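Hypothetical glycoside hydrolase (Parabacteroides distasonis, PDB 3TAW) is of unknown function but probably belongs with the glycoside hydrolases and related proteins built on a five-bladed beta-propeller. Local coordinates at residues G320-E325 / L336-A341; S280-Q285 / L305-D310; V23-K28 / D342-V347. All coordinates share one frame; numbering follows the deposited sequence. Where two conformers were deposited one is given.

Interaction 1 of 3, residues G320-E325 / L336-A341; sequences GTVFVE and LYYGCA
Phe323 and Gly339 anchor the backbone pairing as an antiparallel hydrogen-bonded pair. Phe323 N to Gly339 O spans 2.9 Å and is nearly straight (172° at the hydrogen), with the donor in the carbonyl plane on a lone pair. The return bond, Gly339 N to Phe323 O, is also 2.9 Å, but its donor is tilted out of that plane. Further along, Glu325 N donates to Tyr337 O over 3.2 Å. Weaker links tie the other end, where Ala341 N approaches both Thr321 O and, at 2.9 Å, Thr321 OG1; the bent geometry makes the latter bond weak. Tyr338 CA adds a CH···O contact of 3.1 Å to Phe323 O.

Apolar packing gathers on the face carrying Val322, Val324 and Tyr338. Tyr338 CG sits between its backbone N and carbonyl carbon (chi1 59°), laying the side chain beside Val322, whose CG1 comes within 3.7 Å of Tyr338 CE2. Val324 CG1 reaches Leu336 CD2 at 3.8 Å, the two side chains running at a slant to each other. Beyond the contact, the Tyr338 hydroxyl is hydrogen-bonded to Glu312. Across the sheet, the Phe323 ring has Glu325 OE1 at its edge, in plane, and touches Arg122.

The axes of 322-325 and 336-340 approach to 4.2 Å at 140°, evidence of a twisted antiparallel beta hairpin; it supplies two strands of a three-stranded sheet, consistent with a propeller blade.

Interaction 2 of 3, residues S280-Q285 / L305-D310; sequences SYCAGQ and LQPTDD
Cys282 and Pro307 meet where the sulfur touches the CD corner of the proline ring: Cys282 SG stands 3.7 Å from Pro307 CD. The sulfur is placed there by a chi1 of -57°, which sets it beside its own backbone N and opposite the carbonyl carbon. From that position it also reaches Gln306 CB, 3.8 Å away, so one sulfur bridges two successive residues of 305-310. Gln306 contributes just the root of its side chain: beyond CG the chain is extended and leads away from the strand, and an acetate ion, probably from the crystallisation liquor, lies about 3 Å from its nearest atom.

Ala283 and Leu305 face each other more simply, methyl to methylene, with Ala283 CB 4.1 Å from Leu305 CB. The Leu305 branch continues past this point to pack on Val322 and Val324 of the neighbouring hairpin, and Ala283 touches Val324 as well.

One backbone hydrogen bond joins the two segments. Ala283 N donates to Leu305 O over 2.9 Å with 160° at the hydrogen, the donor tilted modestly from the carbonyl plane. Pro307, lacking an N-H, instead sets its CD 3.7 Å from Tyr281 O. Just beyond, Thr308 OG1 donates to Gln306 O (2.9 Å) from above the carbonyl plane, tying the loop to itself before helix 310-313.

A single antiparallel bridge marks a loop brushing a strand edge. The chain beyond strand 296-299 keeps its antiparallel course beside strand 281-288, then passes through helix 310-313 to strand 322-330, consistent with a connection between successive blades of a beta-propeller.

Interaction 3 of 3, residues V23-K28 / D342-V347; sequences VNPVIK and DSFVAV
An N-terminal segment clips onto the outer edge of the last strand of a propeller blade, and Asn24 with Val347 forms one end of the clip. The carboxamide of Asn24 grips the backbone of Val347 twice, offering its N-H and C=O side by side. Asn24 ND2 donates to Val347 O over 2.9 Å, almost straight at 173° and within the amide plane. Val347 N returns a bond of 2.9 Å to Asn24 OD1, arriving from above the carbonyl plane, 36° out of it, instead of on a lone pair. These two bonds fix the rotation of the amide, which rests against the Ala346 methyl.

Further along, Val26 and Ile27 both face Val345, a classic beta bulge. Val345 O accepts from Val26 N at 2.8 Å and, weakly, from Ile27 N at 3.3 Å, while Val345 N donates to Ile27 O over 3.1 Å in the carbonyl plane.

Side chains close the seam on both surfaces. Ile27 and Val345 run side by side, CB to CB 3.8 Å. Pro25, preceded by a cis peptide bond, sets its CB 3.5 Å from Phe344 CB. Phe344 CG lies anti to the carbonyl carbon (chi1 -55°), which brings CD1 within 3.8 Å of Lys28 CG, an oblique contact; Phe311 of helix 310-313 also touches this ring. The Lys28 chain then extends away.

Segments 314 residues apart thus meet at one sheet, where 23-28 adds a single bulged bridge to the outer edge of strand 344-350, consistent with the ring closure of beta-propellers often likened to Velcro.

How the interactions relate
Along the chain, interaction 2 precedes interaction 1, and both are nested inside the long loop closed by interaction 3. Interactions 1 and 3 have centres about 9 Å apart and share the three-stranded sheet 322-330, 333-340, 344-350: Ala346 N lies 3.0 Å from Tyr338 O, probably hydrogen-bonded. Interaction 2, its centre about 7 Å from that of interaction 1, lies against this hairpin, with probable backbone hydrogen bonds between Tyr281 and both Gly320 and Val322. Interactions 2 and 3 do not touch; their centres are about 14 Å apart. Together the contacts tie what is probably the final blade to its predecessor on one flank and to the N-terminal segment at its outer edge.

Interaction 1 of 3, residues G320-E325 / L336-A341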
loop_
_atom_site.group_PDB
_atom_site.type_symbol
_atom_site.label_atom_id
_atom_site.label_comp_id
_atom_site.label_asym_id
_atom_site.label_seq_id
_atom_site.Cartn_x
_atom_site.Cartn_y
_atom_site.Cartn_z
ATOM N N GLY A 320 -3.584 -17.155 0.442
ATOM C CA GLY A 320 -4.608 -16.126 0.283
ATOM C C GLY A 320 -4.254 -14.784 0.896
ATOM O O GLY A 320 -3.582 -14.720 1.930
ATOM N N THR A 321 -4.711 -13.712 0.249
ATOM C CA THR A 321 -4.625 -12.375 0.829
ATOM C C THR A 321 -5.854 -11.547 0.452
ATOM O O THR A 321 -6.511 -11.781 -0.572
ATOM C CB THR A 321 -3.381 -11.540 0.341
ATOM O OG1 THR A 321 -3.618 -11.060 -0.983
ATOM C CG2 THR A 321 -2.080 -12.329 0.365
ATOM N N VAL A 322 -6.148 -10.588 1.310
ATOM C CA VAL A 322 -6.935 -9.419 0.938
ATOM C C VAL A 322 -6.069 -8.254 1.387
ATOM O O VAL A 322 -6.194 -7.740 2.515
ATOM C CB VAL A 322 -8.378 -9.425 1.527
ATOM C CG1 VAL A 322 -9.208 -10.480 0.834
ATOM C CG2 VAL A 322 -8.418 -9.622 3.058
ATOM N N PHE A 323 -5.167 -7.844 0.481
ATOM C CA PHE A 323 -4.050 -6.981 0.825
ATOM C C PHE A 323 -4.433 -5.526 0.560
ATOM O O PHE A 323 -4.395 -5.043 -0.580
ATOM C CB PHE A 323 -2.798 -7.385 0.034
ATOM C CG PHE A 323 -1.528 -6.816 0.599
ATOM C CD1 PHE A 323 -0.890 -7.420 1.681
ATOM C CD2 PHE A 323 -1.007 -5.636 0.081
ATOM C CE1 PHE A 323 0.274 -6.875 2.207
ATOM C CE2 PHE A 323 0.157 -5.083 0.602
ATOM C CZ PHE A 323 0.795 -5.694 1.652
ATOM N N VAL A 324 -4.857 -4.851 1.623
ATOM C CA VAL A 324 -5.426 -3.519 1.517
ATOM C C VAL A 324 -4.346 -2.504 1.253
ATOM O O VAL A 324 -3.324 -2.503 1.909
ATOM C CB VAL A 324 -6.302 -3.159 2.738
ATOM C CG1 VAL A 324 -7.527 -4.101 2.777
ATOM C CG2 VAL A 324 -5.492 -3.190 4.031
ATOM N N GLU A 325 -4.569 -1.632 0.263
ATOM C CA GLU A 325 -3.474 -0.755 -0.181
ATOM C C GLU A 325 -3.869 0.565 -0.827
ATOM O O GLU A 325 -3.043 1.482 -0.890
ATOM C CB GLU A 325 -2.570 -1.568 -1.125
ATOM C CG GLU A 325 -1.257 -0.883 -1.524
ATOM C CD GLU A 325 -0.260 -1.845 -2.192
ATOM O OE1 GLU A 325 -0.365 -3.067 -1.972
ATOM O OE2 GLU A 325 0.632 -1.380 -2.963
ATOM N N LEU A 336 -12.236 0.895 -1.248
ATOM C CA LEU A 336 -11.033 0.219 -0.752
ATOM C C LEU A 336 -10.561 -0.797 -1.789
ATOM O O LEU A 336 -11.322 -1.672 -2.162
ATOM C CB LEU A 336 -11.366 -0.513 0.556
ATOM C CG LEU A 336 -10.255 -1.343 1.183
ATOM C CD1 LEU A 336 -9.111 -0.427 1.679
ATOM C CD2 LEU A 336 -10.793 -2.242 2.294
ATOM N N TYR A 337 -9.325 -0.625 -2.282
ATOM C CA TYR A 337 -8.738 -1.476 -3.318
ATOM C C TYR A 337 -7.677 -2.360 -2.682
ATOM O O TYR A 337 -6.836 -1.875 -1.921
ATOM C CB TYR A 337 -8.164 -0.637 -4.467
ATOM C CG TYR A 337 -9.297 0.085 -5.162
ATOM C CD1 TYR A 337 -10.108 -0.574 -6.089
ATOM C CD2 TYR A 337 -9.644 1.380 -4.802
ATOM C CE1 TYR A 337 -11.193 0.066 -6.672
ATOM C CE2 TYR A 337 -10.747 2.029 -5.376
ATOM C CZ TYR A 337 -11.512 1.372 -6.317
ATOM O OH TYR A 337 -12.613 2.023 -6.849
ATOM N N TYR A 338 -7.759 -3.654 -2.975
ATOM C CA TYR A 338 -6.880 -4.604 -2.358
ATOM C C TYR A 338 -6.410 -5.678 -3.328
ATOM O O TYR A 338 -7.098 -6.012 -4.317
ATOM C CB TYR A 338 -7.552 -5.211 -1.112
ATOM C CG TYR A 338 -8.876 -5.925 -1.330
ATOM C CD1 TYR A 338 -10.080 -5.235 -1.301
ATOM C CD2 TYR A 338 -8.920 -7.299 -1.505
ATOM C CE1 TYR A 338 -11.286 -5.877 -1.479
ATOM C CE2 TYR A 338 -10.122 -7.967 -1.683
ATOM C CZ TYR A 338 -11.298 -7.252 -1.654
ATOM O OH TYR A 338 -12.499 -7.888 -1.821
ATOM N N GLY A 339 -5.239 -6.229 -3.038
ATOM C CA GLY A 339 -4.701 -7.345 -3.804
ATOM C C GLY A 339 -5.403 -8.625 -3.365
ATOM O O GLY A 339 -5.710 -8.794 -2.178
ATOM N N CYS A 340 -5.633 -9.526 -4.311
ATOM C CA CYS A 340 -6.267 -10.838 -4.047
ATOM C C CYS A 340 -5.274 -11.940 -4.324
ATOM O O CYS A 340 -4.977 -12.237 -5.491
ATOM C CB CYS A 340 -7.484 -11.040 -4.932
ATOM S SG CYS A 340 -8.774 -9.776 -4.734
ATOM N N ALA A 341 -4.715 -12.505 -3.251
ATOM C CA ALA A 341 -3.766 -13.628 -3.344
ATOM C C ALA A 341 -2.610 -13.374 -4.332
ATOM O O ALA A 341 -2.165 -14.292 -5.029
ATOM C CB ALA A 341 -4.523 -14.955 -3.670
#

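Interaction 2 of 3, residues S280-Q285 / L305-D310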
loop_
_atom_site.group_PDB
_atom_site.type_symbol
_atom_site.label_atom_id
_atom_site.label_comp_id
_atom_site.label_asym_id
_atom_site.label_seq_id
_atom_site.Cartn_x
_atom_site.Cartn_y
_atom_site.Cartn_z
ATOM N N SER A 280 -2.524 -16.838 5.943
ATOM C CA SER A 280 -3.325 -15.895 5.150
ATOM C C SER A 280 -3.105 -14.477 5.638
ATOM O O SER A 280 -2.778 -14.264 6.811
ATOM C CB SER A 280 -4.811 -16.262 5.176
ATOM O OG SER A 280 -5.411 -16.048 6.451
ATOM N N TYR A 281 -3.295 -13.514 4.734
ATOM C CA TYR A 281 -3.285 -12.095 5.098
ATOM C C TYR A 281 -4.721 -11.581 5.183
ATOM O O TYR A 281 -5.454 -11.563 4.167
ATOM C CB TYR A 281 -2.522 -11.272 4.067
ATOM C CG TYR A 281 -1.011 -11.405 3.997
ATOM C CD1 TYR A 281 -0.403 -12.586 3.593
ATOM C CD2 TYR A 281 -0.194 -10.303 4.222
ATOM C CE1 TYR A 281 0.986 -12.689 3.473
ATOM C CE2 TYR A 281 1.181 -10.390 4.108
ATOM C CZ TYR A 281 1.771 -11.570 3.711
ATOM O OH TYR A 281 3.128 -11.639 3.575
ATOM N N CYS A 282 -5.117 -11.155 6.382
ATOM C CA CYS A 282 -6.423 -10.560 6.640
ATOM C C CYS A 282 -6.164 -9.155 7.149
ATOM O O CYS A 282 -5.177 -8.929 7.820
ATOM C CB CYS A 282 -7.174 -11.350 7.698
ATOM S SG CYS A 282 -7.408 -13.106 7.294
ATOM N N ALA A 283 -7.066 -8.226 6.850
ATOM C CA ALA A 283 -6.794 -6.832 7.115
ATOM C C ALA A 283 -7.314 -6.378 8.475
ATOM O O ALA A 283 -8.433 -6.678 8.838
ATOM C CB ALA A 283 -7.396 -5.960 5.968
ATOM N N GLY A 284 -6.488 -5.612 9.184
ATOM C CA GLY A 284 -6.832 -5.045 10.491
ATOM C C GLY A 284 -6.759 -3.526 10.498
ATOM O O GLY A 284 -6.495 -2.889 9.480
ATOM N N GLN A 285 -7.026 -2.938 11.659
ATOM C CA GLN A 285 -6.905 -1.491 11.833
ATOM C C GLN A 285 -6.349 -1.151 13.188
ATOM O O GLN A 285 -6.640 -1.816 14.172
ATOM C CB GLN A 285 -8.252 -0.764 11.623
ATOM C CG GLN A 285 -8.828 -1.014 10.223
ATOM C CD GLN A 285 -10.050 -0.211 9.916
ATOM O OE1 GLN A 285 -10.296 0.846 10.522
ATOM N NE2 GLN A 285 -10.813 -0.675 8.923
ATOM N N LEU A 305 -11.606 -7.446 7.111
ATOM C CA LEU A 305 -11.696 -8.025 5.763
ATOM C C LEU A 305 -10.847 -9.292 5.752
ATOM O O LEU A 305 -9.737 -9.273 6.253
ATOM C CB LEU A 305 -11.167 -7.043 4.730
ATOM C CG LEU A 305 -11.466 -7.301 3.243
ATOM C CD1 LEU A 305 -12.942 -7.027 2.925
ATOM C CD2 LEU A 305 -10.556 -6.417 2.363
ATOM N N GLN A 306 -11.367 -10.380 5.185
ATOM C CA GLN A 306 -10.622 -11.640 5.110
ATOM C C GLN A 306 -10.889 -12.317 3.767
ATOM O O GLN A 306 -11.909 -12.035 3.131
ATOM C CB GLN A 306 -11.013 -12.582 6.270
ATOM C CG GLN A 306 -12.433 -13.126 6.194
ATOM C CD GLN A 306 -12.731 -14.188 7.261
ATOM O OE1 GLN A 306 -13.615 -13.992 8.079
ATOM N NE2 GLN A 306 -11.997 -15.289 7.255
ATOM N N PRO A 307 -9.956 -13.170 3.316
ATOM C CA PRO A 307 -10.213 -13.889 2.057
ATOM C C PRO A 307 -11.515 -14.688 2.121
ATOM O O PRO A 307 -11.736 -15.470 3.061
ATOM C CB PRO A 307 -8.998 -14.783 1.909
ATOM C CG PRO A 307 -7.918 -14.055 2.622
ATOM C CD PRO A 307 -8.603 -13.461 3.831
ATOM N N THR A 308 -12.363 -14.476 1.120
ATOM C CA THR A 308 -13.712 -15.037 1.091
ATOM C C THR A 308 -13.997 -15.679 -0.255
ATOM O O THR A 308 -14.345 -16.863 -0.314
ATOM C CB THR A 308 -14.738 -13.952 1.402
ATOM O OG1 THR A 308 -14.402 -13.361 2.681
ATOM C CG2 THR A 308 -16.168 -14.521 1.436
ATOM N N ASP A 309 -13.843 -14.914 -1.334
ATOM C CA ASP A 309 -13.975 -15.475 -2.682
ATOM C C ASP A 309 -12.755 -16.335 -3.042
ATOM O O ASP A 309 -11.670 -16.144 -2.502
ATOM C CB ASP A 309 -14.211 -14.362 -3.713
ATOM C CG ASP A 309 -15.565 -13.712 -3.547
ATOM O OD1 ASP A 309 -16.502 -14.453 -3.191
ATOM O OD2 ASP A 309 -15.704 -12.477 -3.738
ATOM N N ASP A 310 -12.939 -17.284 -3.957
ATOM C CA ASP A 310 -11.869 -18.243 -4.263
ATOM C C ASP A 310 -10.584 -17.584 -4.792
ATOM O O ASP A 310 -9.476 -18.045 -4.497
ATOM C CB ASP A 310 -12.364 -19.373 -5.197
ATOM C CG ASP A 310 -12.891 -18.874 -6.555
ATOM O OD1 ASP A 310 -13.063 -17.665 -6.775
ATOM O OD2 ASP A 310 -13.137 -19.735 -7.425
#

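Interaction 3 of 3, residues V23-K28 / D342-V347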
loop_
_atom_site.group_PDB
_atom_site.type_symbol
_atom_site.label_atom_id
_atom_site.label_comp_id
_atom_site.label_asym_id
_atom_site.label_seq_id
_atom_site.Cartn_x
_atom_site.Cartn_y
_atom_site.Cartn_z
ATOM N N VAL A 23 -18.985 -8.222 -8.875
ATOM C CA VAL A 23 -18.086 -7.349 -9.653
ATOM C C VAL A 23 -16.605 -7.732 -9.598
ATOM O O VAL A 23 -15.834 -7.399 -10.513
ATOM C CB VAL A 23 -18.204 -5.850 -9.259
ATOM C CG1 VAL A 23 -19.649 -5.403 -9.261
ATOM C CG2 VAL A 23 -17.531 -5.543 -7.915
ATOM N N ASN A 24 -16.191 -8.371 -8.511
ATOM C CA ASN A 24 -14.771 -8.646 -8.323
ATOM C C ASN A 24 -14.330 -9.910 -9.023
ATOM O O ASN A 24 -15.132 -10.842 -9.191
ATOM C CB ASN A 24 -14.415 -8.746 -6.845
ATOM C CG ASN A 24 -14.394 -7.397 -6.156
ATOM O OD1 ASN A 24 -14.012 -6.405 -6.744
ATOM N ND2 ASN A 24 -14.751 -7.377 -4.880
ATOM N N PRO A 25 -13.054 -9.949 -9.444
ATOM C CA PRO A 25 -12.070 -8.876 -9.380
ATOM C C PRO A 25 -12.273 -7.811 -10.452
ATOM O O PRO A 25 -12.769 -8.120 -11.544
ATOM C CB PRO A 25 -10.742 -9.594 -9.641
ATOM C CG PRO A 25 -11.100 -10.840 -10.374
ATOM C CD PRO A 25 -12.532 -11.147 -10.121
ATOM N N VAL A 26 -11.846 -6.592 -10.153
ATOM C CA VAL A 26 -12.023 -5.457 -11.043
ATOM C C VAL A 26 -10.826 -5.225 -11.988
ATOM O O VAL A 26 -10.971 -4.525 -12.989
ATOM C CB VAL A 26 -12.386 -4.175 -10.262
ATOM C CG1 VAL A 26 -13.728 -4.361 -9.556
ATOM C CG2 VAL A 26 -11.269 -3.791 -9.293
ATOM N N ILE A 27 -9.655 -5.796 -11.662
ATOM C CA ILE A 27 -8.495 -5.804 -12.571
ATOM C C ILE A 27 -7.909 -7.197 -12.616
ATOM O O ILE A 27 -7.550 -7.766 -11.581
ATOM C CB ILE A 27 -7.354 -4.827 -12.182
ATOM C CG1 ILE A 27 -7.900 -3.422 -11.918
ATOM C CG2 ILE A 27 -6.182 -4.850 -13.250
ATOM C CD1 ILE A 27 -8.141 -2.570 -13.128
ATOM N N LYS A 28 -7.838 -7.731 -13.832
ATOM C CA LYS A 28 -7.234 -9.023 -14.111
ATOM C C LYS A 28 -6.082 -8.865 -15.134
ATOM O O LYS A 28 -6.046 -7.895 -15.886
ATOM C CB LYS A 28 -8.285 -9.938 -14.708
ATOM C CG LYS A 28 -9.560 -10.118 -13.901
ATOM C CD LYS A 28 -10.575 -10.969 -14.689
ATOM C CE LYS A 28 -11.922 -10.991 -13.990
ATOM N NZ LYS A 28 -13.057 -11.456 -14.876
ATOM N N ASP A 342 -2.126 -12.124 -4.360
ATOM C CA ASP A 342 -1.039 -11.671 -5.250
ATOM C C ASP A 342 -1.360 -11.877 -6.735
ATOM O O ASP A 342 -0.444 -12.040 -7.561
ATOM C CB ASP A 342 0.311 -12.325 -4.900
ATOM C CG ASP A 342 0.959 -11.741 -3.648
ATOM O OD1 ASP A 342 0.374 -10.833 -3.018
ATOM O OD2 ASP A 342 2.093 -12.167 -3.361
ATOM N N SER A 343 -2.647 -11.841 -7.080
ATOM C CA SER A 343 -3.068 -12.171 -8.443
ATOM C C SER A 343 -4.066 -11.243 -9.107
ATOM O O SER A 343 -4.032 -11.112 -10.340
ATOM C CB SER A 343 -3.616 -13.594 -8.507
ATOM O OG SER A 343 -2.563 -14.536 -8.356
ATOM N N PHE A 344 -4.979 -10.660 -8.324
ATOM C CA PHE A 344 -6.025 -9.777 -8.847
ATOM C C PHE A 344 -6.180 -8.525 -7.977
ATOM O O PHE A 344 -5.648 -8.467 -6.865
ATOM C CB PHE A 344 -7.378 -10.477 -8.939
ATOM C CG PHE A 344 -7.350 -11.756 -9.756
ATOM C CD1 PHE A 344 -7.468 -11.720 -11.124
ATOM C CD2 PHE A 344 -7.201 -12.990 -9.136
ATOM C CE1 PHE A 344 -7.442 -12.898 -11.880
ATOM C CE2 PHE A 344 -7.158 -14.165 -9.896
ATOM C CZ PHE A 344 -7.284 -14.105 -11.259
ATOM N N VAL A 345 -6.895 -7.537 -8.515
ATOM C CA VAL A 345 -7.365 -6.403 -7.730
ATOM C C VAL A 345 -8.878 -6.510 -7.516
ATOM O O VAL A 345 -9.632 -6.771 -8.462
ATOM C CB VAL A 345 -7.034 -5.072 -8.397
ATOM C CG1 VAL A 345 -7.630 -3.898 -7.570
ATOM C CG2 VAL A 345 -5.507 -4.934 -8.565
ATOM N N ALA A 346 -9.306 -6.274 -6.285
ATOM C CA ALA A 346 -10.725 -6.206 -5.919
ATOM C C ALA A 346 -11.048 -4.906 -5.173
ATOM O O ALA A 346 -10.132 -4.193 -4.731
ATOM C CB ALA A 346 -11.149 -7.437 -5.077
ATOM N N VAL A 347 -12.349 -4.591 -5.124
ATOM C CA VAL A 347 -12.884 -3.415 -4.445
ATOM C C VAL A 347 -13.923 -3.818 -3.381
ATOM O O VAL A 347 -14.690 -4.764 -3.558
ATOM C CB VAL A 347 -13.486 -2.388 -5.445
ATOM C CG1 VAL A 347 -14.772 -2.909 -6.119
ATOM C CG2 VAL A 347 -13.710 -1.035 -4.760
#